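Local coordinates for protein fiber (Bovine adenovirus 4, PDB 4UE0) that forms the fibre that projects from the adenovirus capsid, whose trimeric head domain, the part described here, probably attaches the virion to a host-cell receptor, at residues Q76-P79 against D80-K84; F54-S58 against G59-I63. All coordinates share one frame; numbering follows the deposited sequence.

Contact 1. Residues Q76-P79 against D80-K84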
loop_
_atom_site.group_PDB
_atom_site.type_symbol
_atom_site.label_atom_id
_atom_site.label_comp_id
_atom_site.label_asym_id
_atom_site.label_seq_id
_atom_site.Cartn_x
_atom_site.Cartn_y
_atom_site.Cartn_z
ATOM N N GLN A 76 -8.094 -1.036 -10.736
ATOM C CA GLN A 76 -8.096 -1.931 -11.899
ATOM C C GLN A 76 -7.566 -1.167 -13.115
ATOM O O GLN A 76 -7.776 0.036 -13.248
ATOM C CB GLN A 76 -9.499 -2.428 -12.252
ATOM C CG GLN A 76 -10.089 -3.370 -11.227
ATOM C CD GLN A 76 -11.471 -3.799 -11.635
ATOM O OE1 GLN A 76 -12.367 -2.969 -11.832
ATOM N NE2 GLN A 76 -11.672 -5.099 -11.810
ATOM N N GLN A 77 -6.863 -1.887 -13.968
ATOM C CA GLN A 77 -6.359 -1.360 -15.232
ATOM C C GLN A 77 -7.285 -1.814 -16.332
ATOM O O GLN A 77 -7.439 -3.013 -16.572
ATOM C CB GLN A 77 -4.952 -1.861 -15.466
ATOM C CG GLN A 77 -4.351 -1.400 -16.776
ATOM C CD GLN A 77 -2.907 -1.753 -16.919
ATOM O OE1 GLN A 77 -2.134 -1.571 -16.007
ATOM N NE2 GLN A 77 -2.530 -2.225 -18.089
ATOM N N LEU A 78 -7.931 -0.833 -16.959
ATOM C CA LEU A 78 -8.947 -1.104 -17.968
ATOM C C LEU A 78 -8.291 -1.477 -19.284
ATOM O O LEU A 78 -7.102 -1.261 -19.481
ATOM C CB LEU A 78 -9.857 0.099 -18.117
ATOM C CG LEU A 78 -10.965 0.250 -17.083
ATOM C CD1 LEU A 78 -10.827 -0.562 -15.809
ATOM C CD2 LEU A 78 -11.122 1.719 -16.743
ATOM N N PRO A 79 -9.063 -2.070 -20.196
ATOM C CA PRO A 79 -8.450 -2.513 -21.447
ATOM C C PRO A 79 -7.713 -1.418 -22.244
ATOM O O PRO A 79 -6.732 -1.726 -22.925
ATOM C CB PRO A 79 -9.639 -3.042 -22.238
ATOM C CG PRO A 79 -10.602 -3.495 -21.191
ATOM C CD PRO A 79 -10.474 -2.482 -20.097
ATOM N N ASP A 80 -8.178 -0.162 -22.148
ATOM C CA ASP A 80 -7.536 0.997 -22.794
ATOM C C ASP A 80 -6.360 1.570 -21.980
ATOM O O ASP A 80 -5.853 2.650 -22.309
ATOM C CB ASP A 80 -8.577 2.095 -23.080
ATOM C CG ASP A 80 -9.230 2.670 -21.815
ATOM O OD1 ASP A 80 -8.803 2.330 -20.689
ATOM O OD2 ASP A 80 -10.178 3.486 -21.962
ATOM N N LYS A 81 -5.991 0.866 -20.906
ATOM C CA LYS A 81 -4.860 1.180 -20.027
ATOM C C LYS A 81 -5.136 2.326 -19.057
ATOM O O LYS A 81 -4.256 2.703 -18.307
ATOM C CB LYS A 81 -3.549 1.445 -20.788
ATOM C CG LYS A 81 -3.249 0.497 -21.934
ATOM C CD LYS A 81 -2.795 -0.867 -21.466
ATOM C CE LYS A 81 -1.293 -0.912 -21.235
ATOM N NZ LYS A 81 -0.519 -1.036 -22.493
ATOM N N THR A 82 -6.342 2.879 -19.069
ATOM C CA THR A 82 -6.721 3.809 -18.013
ATOM C C THR A 82 -6.843 3.046 -16.681
ATOM O O THR A 82 -7.126 1.842 -16.659
ATOM C CB THR A 82 -8.041 4.540 -18.292
ATOM O OG1 THR A 82 -9.078 3.579 -18.417
ATOM C CG2 THR A 82 -7.953 5.342 -19.573
ATOM N N ILE A 83 -6.623 3.762 -15.590
ATOM C CA ILE A 83 -6.666 3.181 -14.246
ATOM C C ILE A 83 -7.857 3.726 -13.496
ATOM O O ILE A 83 -8.023 4.931 -13.398
ATOM C CB ILE A 83 -5.382 3.507 -13.466
ATOM C CG1 ILE A 83 -4.135 3.054 -14.250
ATOM C CG2 ILE A 83 -5.437 2.843 -12.101
ATOM C CD1 ILE A 83 -4.118 1.564 -14.582
ATOM N N LYS A 84 -8.682 2.820 -12.981
ATOM C CA LYS A 84 -9.784 3.189 -12.108
ATOM C C LYS A 84 -9.374 2.901 -10.676
ATOM O O LYS A 84 -8.909 1.800 -10.377
ATOM C CB LYS A 84 -11.066 2.392 -12.443
ATOM C CG LYS A 84 -12.263 2.760 -11.575
ATOM C CD LYS A 84 -13.064 3.954 -12.036
ATOM C CE LYS A 84 -14.458 3.885 -11.409
ATOM N NZ LYS A 84 -15.400 4.902 -11.947
#
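Gln77 and Ile83 face each other as a non-hydrogen-bonded antiparallel pair, and their side chains pass at a slant on the same side of the hairpin. Ile83 carries CG1 opposite its own carbonyl carbon (chi1 -55°), and a second bend at chi2 (-58°) turns CD1 toward Gln77, where it touches CB at 3.6 Å. The Gln77 chain runs on extended past this methyl and lies alongside Lys81, both pointing the same way; Gln77 NE2 comes within 3.6 Å of Lys81 CE, an approach to the aliphatic part of the lysine rather than to its ammonium group. On the other flank Leu78 lies across Thr82, with Leu78 CB 3.6 Å from Thr82 O. Thr82 N donates to Asp80 OD1 at 3.0 Å from above the carboxylate plane, closing an Asx turn; in one conformer of the threonine, Thr82 OG1 also donates to Asp80 OD1 (2.6 Å), on the syn side. The backbone makes a type I turn from Leu78 to Lys81, closed by Lys81 N to Leu78 O (2.8 Å), and Leu78 N gives a bond to Thr82 O (2.8 Å). The hydrogen-bonded pair Gln76 and Lys84 completes the join. The whole forms the tip of the beta hairpin of strands 70-77 and 83-93. The amide of Gln76 reaches back to Glu106 N and Ile109 O in a neighbouring loop, whereas Gln77 and Lys81 pack on Ser102, and Ile83 on Gly87, of a second subunit of the trimer.

Contact 2. Residues F54-S58 against G59-I63; sequences FQADS and GLESI
Asp57 holds its carboxylate between its own backbone N and carbonyl carbon (chi1 49°), a rotation that folds it back over the first turn of the short helix and brings OD2 to 3.1 Å from Leu60 N. This is an N-cap bond; the amide arrives from above the carboxylate plane, 55° out of it. Asp57 O meanwhile accepts from Glu61 N at 3.0 Å. With chi1 59° the Phe54 ring is turned so that its CE2 edge meets Leu60 CD2 in the plane of the ring, at 3.6 Å. The two side chains stand roughly at right angles. Ala56 CB touches Glu61 CG at 3.4 Å, an aliphatic contact beside the cap. Further along, Gly59 O accepts from both Ser62 OG (2.6 Å) and Ser62 N. Ile97 packs on both Phe54 and Leu60, Leu23 on Phe54, and Trp25 and Leu38 on Leu60, placing the pair in the apolar interior. The carboxylate of Asp57 has two tasks: OD2 caps the helix, and OD1 forms a salt bridge with Arg12. Both the arginine and the positive end of the helix dipole would probably favour its ionised form.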
loop_
_atom_site.group_PDB
_atom_site.type_symbol
_atom_site.label_atom_id
_atom_site.label_comp_id
_atom_site.label_asym_id
_atom_site.label_seq_id
_atom_site.Cartn_x
_atom_site.Cartn_y
_atom_site.Cartn_z
ATOM N N PHE A 54 -19.558 -11.685 3.910
ATOM C CA PHE A 54 -19.365 -13.028 4.384
ATOM C C PHE A 54 -19.449 -13.028 5.904
ATOM O O PHE A 54 -19.396 -11.990 6.556
ATOM C CB PHE A 54 -18.006 -13.585 3.912
ATOM C CG PHE A 54 -16.831 -12.779 4.380
ATOM C CD1 PHE A 54 -16.417 -11.646 3.677
ATOM C CD2 PHE A 54 -16.153 -13.152 5.525
ATOM C CE1 PHE A 54 -15.349 -10.906 4.126
ATOM C CE2 PHE A 54 -15.087 -12.428 5.974
ATOM C CZ PHE A 54 -14.681 -11.308 5.278
ATOM N N GLN A 55 -19.550 -14.222 6.449
ATOM C CA GLN A 55 -19.634 -14.391 7.886
ATOM C C GLN A 55 -18.224 -14.607 8.418
ATOM O O GLN A 55 -17.469 -15.464 7.934
ATOM C CB GLN A 55 -20.584 -15.530 8.235
ATOM C CG GLN A 55 -21.087 -15.532 9.662
ATOM C CD GLN A 55 -22.155 -16.587 9.861
ATOM O OE1 GLN A 55 -22.530 -17.302 8.923
ATOM N NE2 GLN A 55 -22.655 -16.690 11.079
ATOM N N ALA A 56 -17.866 -13.800 9.410
ATOM C CA ALA A 56 -16.506 -13.766 9.901
ATOM C C ALA A 56 -16.274 -14.855 10.861
ATOM O O ALA A 56 -17.162 -15.216 11.624
ATOM C CB ALA A 56 -16.203 -12.450 10.585
ATOM N N ASP A 57 -15.029 -15.312 10.822
ATOM C CA ASP A 57 -14.425 -16.167 11.823
ATOM C C ASP A 57 -13.969 -15.324 13.033
ATOM O O ASP A 57 -13.835 -14.085 12.964
ATOM C CB ASP A 57 -13.207 -16.871 11.186
ATOM C CG ASP A 57 -12.269 -15.884 10.449
ATOM O OD1 ASP A 57 -12.598 -15.423 9.343
ATOM O OD2 ASP A 57 -11.211 -15.574 11.000
ATOM N N SER A 58 -13.693 -16.010 14.139
ATOM C CA SER A 58 -13.236 -15.360 15.374
ATOM C C SER A 58 -12.013 -14.445 15.182
ATOM O O SER A 58 -11.950 -13.322 15.744
ATOM C CB SER A 58 -12.897 -16.441 16.407
ATOM O OG SER A 58 -11.820 -17.273 15.964
ATOM N N GLY A 59 -11.041 -14.947 14.412
ATOM C CA GLY A 59 -9.799 -14.225 14.192
ATOM C C GLY A 59 -10.095 -12.875 13.558
ATOM O O GLY A 59 -9.718 -11.818 14.056
ATOM N N LEU A 60 -10.819 -12.903 12.459
ATOM C CA LEU A 60 -11.061 -11.684 11.721
ATOM C C LEU A 60 -11.945 -10.719 12.497
ATOM O O LEU A 60 -11.767 -9.486 12.471
ATOM C CB LEU A 60 -11.704 -12.051 10.409
ATOM C CG LEU A 60 -11.752 -11.003 9.344
ATOM C CD1 LEU A 60 -10.419 -10.296 9.081
ATOM C CD2 LEU A 60 -12.226 -11.707 8.098
ATOM N N GLU A 61 -12.928 -11.262 13.194
ATOM C CA GLU A 61 -13.799 -10.393 13.947
ATOM C C GLU A 61 -12.986 -9.583 14.969
ATOM O O GLU A 61 -13.416 -8.488 15.339
ATOM C CB GLU A 61 -14.876 -11.169 14.678
ATOM C CG GLU A 61 -16.106 -11.551 13.878
ATOM C CD GLU A 61 -17.199 -12.106 14.773
ATOM O OE1 GLU A 61 -16.970 -13.175 15.369
ATOM O OE2 GLU A 61 -18.270 -11.481 14.897
ATOM N N SER A 62 -11.841 -10.122 15.431
ATOM C CA SER A 62 -11.073 -9.505 16.519
ATOM C C SER A 62 -10.470 -8.150 16.160
ATOM O O SER A 62 -10.073 -7.414 17.069
ATOM C CB SER A 62 -9.997 -10.479 17.055
ATOM O OG SER A 62 -8.867 -10.669 16.191
ATOM N N ILE A 63 -10.387 -7.810 14.871
ATOM C CA ILE A 63 -9.770 -6.549 14.498
ATOM C C ILE A 63 -10.801 -5.414 14.416
ATOM O O ILE A 63 -10.429 -4.241 14.222
ATOM C CB ILE A 63 -8.950 -6.635 13.175
ATOM C CG1 ILE A 63 -9.861 -6.820 11.949
ATOM C CG2 ILE A 63 -7.869 -7.708 13.251
ATOM C CD1 ILE A 63 -9.166 -6.609 10.638
#

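In the fold
Residues 54-63 precede residues 76-84 in sequence, and contacts 2 and 1 flank the middle of the subunit, about 33 Å apart between centres and about 17 Å at their nearest atoms, without touching. Strands of one four-stranded antiparallel sheet relate them: residues 54-58 leave one edge strand, 51-55, while residues 76-84 turn between the other edge strand, 70-77, and strand 83-93. Their surroundings differ. Contact 2 is partly buried, bridging toward the second sheet within its own subunit, whereas contact 1 is a surface tip that reaches another subunit of the trimer; its centre lies about 21 Å from the centre of the chain.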